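Side-chain contacts in conserved hypothetical protein, putative anti-sigma factor (PDB 4M0N), which probably restrains a sigma factor as a FecR-family anti-sigma protein, this chain being the C-terminal portion of a longer, probably membrane-bound protein: residues I81-R85 with Q86-K90; I134-N137 with T138-E141; N200-L203 with E204-L207. The protein carries 1 engineered substitution. One frame throughout, in Å; residues are numbered along the deposited sequence.

In the fold
From the N terminus, interaction 1 comes first, within the FecR region, where residues 81-90 turn strand 80-83 back into strand 88-91 and so close a tight beta hairpin. Interaction 2 follows at 134-141 and closes the wider loop that leads from strand 131-136 into strand 142-146 of the second, antiparallel sheet. The two neither nest nor cross, but they touch: Gln86 NE2 of the first turn lies 3.0 Å from Asn137 OD1 of the second, probably a hydrogen bond that joins turns of two different sheets. Interaction 3, at 200-207, starts helix 203-214 in the FecR C-terminal region, its nearest atoms about 19 Å from interaction 2 and about 23 Å from interaction 1.

Interaction 1 of 3, residues I81-R85 with Q86-K90; sequences IVRTR and QADVK
The guanidinium of Arg83 offers its edge to the carboxylate of Asp88, while one face of the Arg85 guanidinium carries Gln86 CG, displaced toward the rim. The first pair is a side-on, two-bond salt bridge: Arg83 NE donates to Asp88 OD1 and NH2 to OD2, each at 2.9 Å and on the syn side. Both oxygens lie close to the guanidinium plane, and the two planes are 24° apart. The two side chains lie side by side from a non-hydrogen-bonded antiparallel pair and leave the same face of the sheet. Next to it, Val82 and Val89 exchange backbone bonds of 2.8 Å and pack toward Phe96 on the other face.

A type I beta turn with Arg85 and Gln86 at its corners closes the two-residue hairpin. Thr84 OG1 sits between its own backbone N and carbonyl carbon (chi1 73°), from where it reaches Ala87 O at 2.7 Å in the carbonyl plane; Thr84 N grips the same oxygen at 2.9 Å. A water bridges Thr84 O to Asp88 OD1. The carboxylate thus receives hydrogen bonds from arginine and water, which would probably keep Asp88 ionised and fix its rotation, one residue pair in from the turn.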
loop_
_atom_site.group_PDB
_atom_site.type_symbol
_atom_site.label_atom_id
_atom_site.label_comp_id
_atom_site.label_asym_id
_atom_site.label_seq_id
_atom_site.Cartn_x
_atom_site.Cartn_y
_atom_site.Cartn_z
ATOM N N ILE A 81 13.794 4.637 -10.170
ATOM C CA ILE A 81 12.912 3.503 -10.439
ATOM C C ILE A 81 12.624 2.724 -9.173
ATOM O O ILE A 81 13.548 2.243 -8.475
ATOM C CB ILE A 81 13.496 2.573 -11.503
ATOM C CG1 ILE A 81 13.645 3.312 -12.828
ATOM C CG2 ILE A 81 12.603 1.335 -11.632
ATOM C CD1 ILE A 81 14.221 2.473 -13.951
ATOM N N VAL A 82 11.342 2.594 -8.861
ATOM C CA VAL A 82 10.940 1.670 -7.808
ATOM C C VAL A 82 10.536 0.379 -8.523
ATOM O O VAL A 82 9.553 0.349 -9.259
ATOM C CB VAL A 82 9.766 2.194 -6.983
ATOM C CG1 VAL A 82 9.324 1.107 -5.982
ATOM C CG2 VAL A 82 10.127 3.495 -6.284
ATOM N N ARG A 83 11.314 -0.662 -8.311
ATOM C CA ARG A 83 11.090 -1.950 -8.951
ATOM C C ARG A 83 10.365 -2.882 -8.013
ATOM O O ARG A 83 10.879 -3.282 -6.951
ATOM C CB ARG A 83 12.411 -2.578 -9.386
ATOM C CG ARG A 83 12.290 -3.989 -9.964
ATOM C CD ARG A 83 13.471 -4.280 -10.873
ATOM N NE ARG A 83 13.441 -3.404 -12.029
ATOM C CZ ARG A 83 14.490 -3.090 -12.780
ATOM N NH1 ARG A 83 15.688 -3.626 -12.544
ATOM N NH2 ARG A 83 14.327 -2.268 -13.815
ATOM N N THR A 84 9.151 -3.202 -8.421
ATOM C CA THR A 84 8.360 -4.205 -7.778
ATOM C C THR A 84 8.173 -5.392 -8.714
ATOM O O THR A 84 8.437 -5.328 -9.918
ATOM C CB THR A 84 6.990 -3.682 -7.374
ATOM O OG1 THR A 84 6.178 -3.524 -8.549
ATOM C CG2 THR A 84 7.095 -2.388 -6.624
ATOM N N ARG A 85 7.720 -6.485 -8.133
ATOM C CA ARG A 85 7.521 -7.669 -8.930
ATOM C C ARG A 85 6.621 -7.382 -10.134
ATOM O O ARG A 85 6.887 -7.893 -11.222
ATOM C CB ARG A 85 6.946 -8.803 -8.086
ATOM C CG ARG A 85 6.823 -10.118 -8.862
ATOM C CD ARG A 85 6.087 -11.201 -8.076
ATOM N NE ARG A 85 4.694 -10.861 -7.745
ATOM C CZ ARG A 85 3.626 -11.062 -8.526
ATOM N NH1 ARG A 85 3.740 -11.613 -9.732
ATOM N NH2 ARG A 85 2.418 -10.710 -8.091
ATOM N N GLN A 86 5.564 -6.597 -9.919
ATOM C CA GLN A 86 4.522 -6.368 -10.909
ATOM C C GLN A 86 4.879 -5.287 -11.933
ATOM O O GLN A 86 4.337 -5.277 -13.042
ATOM C CB GLN A 86 3.251 -5.956 -10.203
ATOM C CG GLN A 86 2.717 -7.023 -9.253
ATOM C CD GLN A 86 3.063 -6.758 -7.794
ATOM O OE1 GLN A 86 4.131 -6.192 -7.465
ATOM N NE2 GLN A 86 2.173 -7.204 -6.902
ATOM N N ALA A 87 5.734 -4.352 -11.519
ATOM C CA ALA A 87 5.878 -3.110 -12.262
ATOM C C ALA A 87 7.083 -2.355 -11.839
ATOM O O ALA A 87 7.495 -2.403 -10.684
ATOM C CB ALA A 87 4.680 -2.208 -12.016
ATOM N N ASP A 88 7.625 -1.602 -12.774
ATOM C CA ASP A 88 8.546 -0.549 -12.412
ATOM C C ASP A 88 7.807 0.765 -12.367
ATOM O O ASP A 88 7.044 1.098 -13.286
ATOM C CB ASP A 88 9.652 -0.399 -13.458
ATOM C CG ASP A 88 10.724 -1.485 -13.405
ATOM O OD1 ASP A 88 10.807 -2.256 -12.444
ATOM O OD2 ASP A 88 11.598 -1.515 -14.319
ATOM N N VAL A 89 8.097 1.572 -11.352
ATOM C CA VAL A 89 7.559 2.909 -11.299
ATOM C C VAL A 89 8.723 3.861 -11.502
ATOM O O VAL A 89 9.663 3.892 -10.690
ATOM C CB VAL A 89 6.867 3.169 -9.954
ATOM C CG1 VAL A 89 6.303 4.571 -9.925
ATOM C CG2 VAL A 89 5.824 2.089 -9.702
ATOM N N LYS A 90 8.642 4.662 -12.565
ATOM C CA LYS A 90 9.765 5.488 -13.018
ATOM C C LYS A 90 9.427 6.966 -12.950
ATOM O O LYS A 90 8.377 7.387 -13.455
ATOM C CB LYS A 90 10.058 5.078 -14.432
ATOM C CG LYS A 90 11.269 5.721 -15.049
ATOM C CD LYS A 90 11.498 5.105 -16.421
ATOM C CE LYS A 90 12.797 5.597 -17.016
ATOM N NZ LYS A 90 12.744 7.063 -17.271
HETATM O O HOH W 1 9.406 -4.629 -12.319
#

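Interaction 2 of 3, residues I134-N137 with T138-E141; sequences IVNN and TNGE. With EDO (1,2-ethanediol), chain C.
Asn136 OD1 is the acceptor on which Thr138 converges. The threonine hydroxyl OG1 donates to it at 2.6 Å, approaching slightly off the carbonyl plane, and the backbone N of Thr138 donates at 3.0 Å within that plane. A third, weak bond comes from Asn139 N. The Asn136 side chain reaches over the turn toward the amides that follow it because chi1 of -170° sets CG opposite the main-chain nitrogen. The amide nitrogen turns to a 1,2-ethanediol, probably taken up from the crystallisation liquor: Asn136 ND2 makes a weak bond to its O1, and the same O1 donates to Glu141 OE1 at 2.8 Å.

Asn139 crosses Asn136 at about a right angle, their amide planes 33° apart, and brings its OD1 to 3.1 Å from Asn136 CG. That oxygen is held in turn by Glu141 N, which donates at 3.0 Å and forms an Asx turn. The backbone itself closes the loop twice: Asn136 N donates to Glu141 O at 2.8 Å in an almost straight bond, and Gly140 N donates to Asn136 O at 3.0 Å, an alpha-turn. Gly140 has a positive phi, which lets the chain swing back toward the next strand.

Further out, the CB of Asn137 is directed away from residues 138-141, and its amide ties the loop to its surroundings, ND2 bonding to Asp104 O while OD1 probably takes a bond from Gln86. Asn136 also rests on Leu106 of the adjoining strand 106-111. Asn137 and Thr138 are right-handed helical, Asn139 lies in the bridge region and Gly140 is left-handed, the usual pattern of a four-residue beta-hairpin loop, which here links strands 131-136 and 142-146 at one margin of the antiparallel sheet.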
loop_
_atom_site.group_PDB
_atom_site.type_symbol
_atom_site.label_atom_id
_atom_site.label_comp_id
_atom_site.label_asym_id
_atom_site.label_seq_id
_atom_site.Cartn_x
_atom_site.Cartn_y
_atom_site.Cartn_z
ATOM N N ILE A 134 -4.446 0.463 -10.417
ATOM C CA ILE A 134 -4.667 -0.700 -9.586
ATOM C C ILE A 134 -4.414 -1.888 -10.481
ATOM O O ILE A 134 -5.049 -2.021 -11.544
ATOM C CB ILE A 134 -6.087 -0.739 -8.987
ATOM C CG1 ILE A 134 -6.376 0.563 -8.187
ATOM C CG2 ILE A 134 -6.253 -2.000 -8.126
ATOM C CD1 ILE A 134 -7.750 0.623 -7.525
ATOM N N VAL A 135 -3.514 -2.769 -10.053
ATOM C CA VAL A 135 -3.274 -4.044 -10.722
ATOM C C VAL A 135 -3.855 -5.159 -9.876
ATOM O O VAL A 135 -3.605 -5.244 -8.681
ATOM C CB VAL A 135 -1.768 -4.296 -10.934
ATOM C CG1 VAL A 135 -1.483 -5.708 -11.458
ATOM C CG2 VAL A 135 -1.199 -3.269 -11.877
ATOM N N ASN A 136 -4.617 -6.028 -10.504
ATOM C CA ASN A 136 -5.153 -7.160 -9.785
ATOM C C ASN A 136 -4.198 -8.356 -10.030
ATOM O O ASN A 136 -4.032 -8.849 -11.142
ATOM C CB ASN A 136 -6.593 -7.388 -10.232
ATOM C CG ASN A 136 -7.322 -8.397 -9.382
ATOM O OD1 ASN A 136 -6.823 -9.478 -9.125
ATOM N ND2 ASN A 136 -8.511 -8.042 -8.948
ATOM N N ASN A 137 -3.559 -8.810 -8.966
ATOM C CA ASN A 137 -2.572 -9.888 -9.040
ATOM C C ASN A 137 -3.212 -11.230 -9.334
ATOM O O ASN A 137 -2.520 -12.197 -9.713
ATOM C CB ASN A 137 -1.840 -10.026 -7.704
ATOM C CG ASN A 137 -1.007 -8.841 -7.362
ATOM O OD1 ASN A 137 -0.301 -8.285 -8.218
ATOM N ND2 ASN A 137 -1.058 -8.437 -6.080
ATOM N N THR A 138 -4.518 -11.328 -9.145
ATOM C CA THR A 138 -5.156 -12.621 -9.316
ATOM C C THR A 138 -5.732 -12.848 -10.699
ATOM O O THR A 138 -5.906 -13.988 -11.098
ATOM C CB THR A 138 -6.292 -12.829 -8.324
ATOM O OG1 THR A 138 -7.377 -12.001 -8.705
ATOM C CG2 THR A 138 -5.888 -12.493 -6.903
ATOM N N ASN A 139 -6.085 -11.783 -11.420
ATOM C CA ASN A 139 -6.786 -11.945 -12.711
ATOM C C ASN A 139 -6.244 -11.046 -13.824
ATOM O O ASN A 139 -6.716 -11.097 -14.964
ATOM C CB ASN A 139 -8.281 -11.738 -12.528
ATOM C CG ASN A 139 -8.640 -10.327 -12.129
ATOM O OD1 ASN A 139 -7.847 -9.427 -12.288
ATOM N ND2 ASN A 139 -9.845 -10.136 -11.596
ATOM N N GLY A 140 -5.264 -10.240 -13.472
ATOM C CA GLY A 140 -4.439 -9.535 -14.440
ATOM C C GLY A 140 -5.090 -8.242 -14.873
ATOM O O GLY A 140 -4.576 -7.549 -15.760
ATOM N N GLU A 141 -6.224 -7.913 -14.267
ATOM C CA GLU A 141 -6.869 -6.639 -14.610
ATOM C C GLU A 141 -6.011 -5.472 -14.199
ATOM O O GLU A 141 -5.297 -5.489 -13.186
ATOM C CB GLU A 141 -8.286 -6.542 -13.987
ATOM C CG GLU A 141 -9.320 -7.435 -14.619
ATOM C CD GLU A 141 -10.721 -7.246 -14.018
ATOM O OE1 GLU A 141 -10.883 -6.405 -13.110
ATOM O OE2 GLU A 141 -11.662 -7.931 -14.458
HETATM C C1 EDO C . -8.679 -4.341 -11.235
HETATM O O1 EDO C . -9.409 -5.537 -10.910
HETATM C C2 EDO C . -8.675 -3.405 -10.034
HETATM O O2 EDO C . -10.005 -3.183 -9.563
#

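Interaction 3 of 3, residues N200-L203 with E204-L207; sequences NKSL and EAVL
From Ser202 and Leu203 the carbonyls are taken up by the amides four residues on, Val206 N donating to Ser202 O at 3.1 Å and Leu207 N to Leu203 O at 2.8 Å, the latter nearly straight, as the first turn of helix 203-214 is formed. The Ser202 side chain turns back over this end: a chi1 of 60° folds OG toward the amides of the first turn, where it accepts from Ala205 N at 3.0 Å, and the same oxygen lies 3.1 Å from Ala205 CB.

Ser202 is therefore the N-cap residue, and its hydroxyl satisfies an amide that has no helical carbonyl before it. Around the cap, Lys201 CB packs on Val206 CG2 at 3.8 Å; these two occupy the positions of a hydrophobic staple, with the lysine contributing only the root of its chain. The Lys201 carbonyl is bound by the hydroxyl of Tyr178.

On the inner side Leu203 and Leu207 pack obliquely, Leu203 CD1 meeting Leu207 CG at 3.9 Å. Leu207 CG also rests on Leu203 O at 3.3 Å. Beyond them, Val206 and Leu207 lean on Leu174 of helix 167-178, while Leu203 reaches Ile225 and Leu207 reaches Leu227 of strand 224-228.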
loop_
_atom_site.group_PDB
_atom_site.type_symbol
_atom_site.label_atom_id
_atom_site.label_comp_id
_atom_site.label_asym_id
_atom_site.label_seq_id
_atom_site.Cartn_x
_atom_site.Cartn_y
_atom_site.Cartn_z
ATOM N N ASN A 200 -6.231 7.150 13.249
ATOM C CA ASN A 200 -5.530 6.641 14.419
ATOM C C ASN A 200 -6.468 5.930 15.385
ATOM O O ASN A 200 -6.337 6.087 16.589
ATOM C CB ASN A 200 -4.821 7.790 15.143
ATOM C CG ASN A 200 -3.534 8.161 14.458
ATOM O OD1 ASN A 200 -2.541 7.477 14.614
ATOM N ND2 ASN A 200 -3.578 9.189 13.621
ATOM N N LYS A 201 -7.389 5.139 14.844
ATOM C CA LYS A 201 -8.381 4.471 15.675
ATOM C C LYS A 201 -7.839 3.161 16.221
ATOM O O LYS A 201 -6.843 2.610 15.694
ATOM C CB LYS A 201 -9.665 4.230 14.884
ATOM C CG LYS A 201 -10.395 5.506 14.471
ATOM C CD LYS A 201 -11.432 5.933 15.492
ATOM C CE LYS A 201 -12.454 6.898 14.914
ATOM N NZ LYS A 201 -13.200 6.301 13.766
ATOM N N SER A 202 -8.473 2.670 17.289
ATOM C CA SER A 202 -8.153 1.364 17.816
ATOM C C SER A 202 -8.643 0.343 16.799
ATOM O O SER A 202 -9.553 0.630 16.035
ATOM C CB SER A 202 -8.827 1.120 19.169
ATOM O OG SER A 202 -10.228 1.205 19.020
ATOM N N LEU A 203 -8.047 -0.837 16.785
ATOM C CA LEU A 203 -8.566 -1.946 15.971
ATOM C C LEU A 203 -10.036 -2.224 16.307
ATOM O O LEU A 203 -10.873 -2.407 15.414
ATOM C CB LEU A 203 -7.735 -3.201 16.205
ATOM C CG LEU A 203 -8.125 -4.467 15.430
ATOM C CD1 LEU A 203 -8.320 -4.155 13.961
ATOM C CD2 LEU A 203 -7.079 -5.560 15.653
ATOM N N GLU A 204 -10.343 -2.224 17.602
ATOM C CA GLU A 204 -11.704 -2.483 18.077
ATOM C C GLU A 204 -12.689 -1.516 17.418
ATOM O O GLU A 204 -13.726 -1.923 16.885
ATOM C CB GLU A 204 -11.762 -2.373 19.611
ATOM C CG GLU A 204 -12.992 -2.993 20.258
ATOM C CD GLU A 204 -12.980 -2.858 21.782
ATOM O OE1 GLU A 204 -11.925 -2.489 22.347
ATOM O OE2 GLU A 204 -14.025 -3.117 22.418
ATOM N N ALA A 205 -12.333 -0.238 17.423
ATOM C CA ALA A 205 -13.161 0.824 16.829
ATOM C C ALA A 205 -13.355 0.665 15.332
ATOM O O ALA A 205 -14.438 0.919 14.776
ATOM C CB ALA A 205 -12.511 2.175 17.111
ATOM N N VAL A 206 -12.277 0.281 14.651
ATOM C CA VAL A 206 -12.369 0.069 13.229
ATOM C C VAL A 206 -13.279 -1.111 12.940
ATOM O O VAL A 206 -14.126 -1.013 12.067
ATOM C CB VAL A 206 -11.004 -0.132 12.565
ATOM C CG1 VAL A 206 -11.221 -0.436 11.092
ATOM C CG2 VAL A 206 -10.117 1.105 12.748
ATOM N N LEU A 207 -13.132 -2.202 13.693
ATOM C CA LEU A 207 -14.002 -3.358 13.514
ATOM C C LEU A 207 -15.476 -3.044 13.845
ATOM O O LEU A 207 -16.362 -3.479 13.129
ATOM C CB LEU A 207 -13.499 -4.556 14.311
ATOM C CG LEU A 207 -12.122 -5.071 13.851
ATOM C CD1 LEU A 207 -11.631 -6.122 14.831
ATOM C CD2 LEU A 207 -12.206 -5.627 12.440
#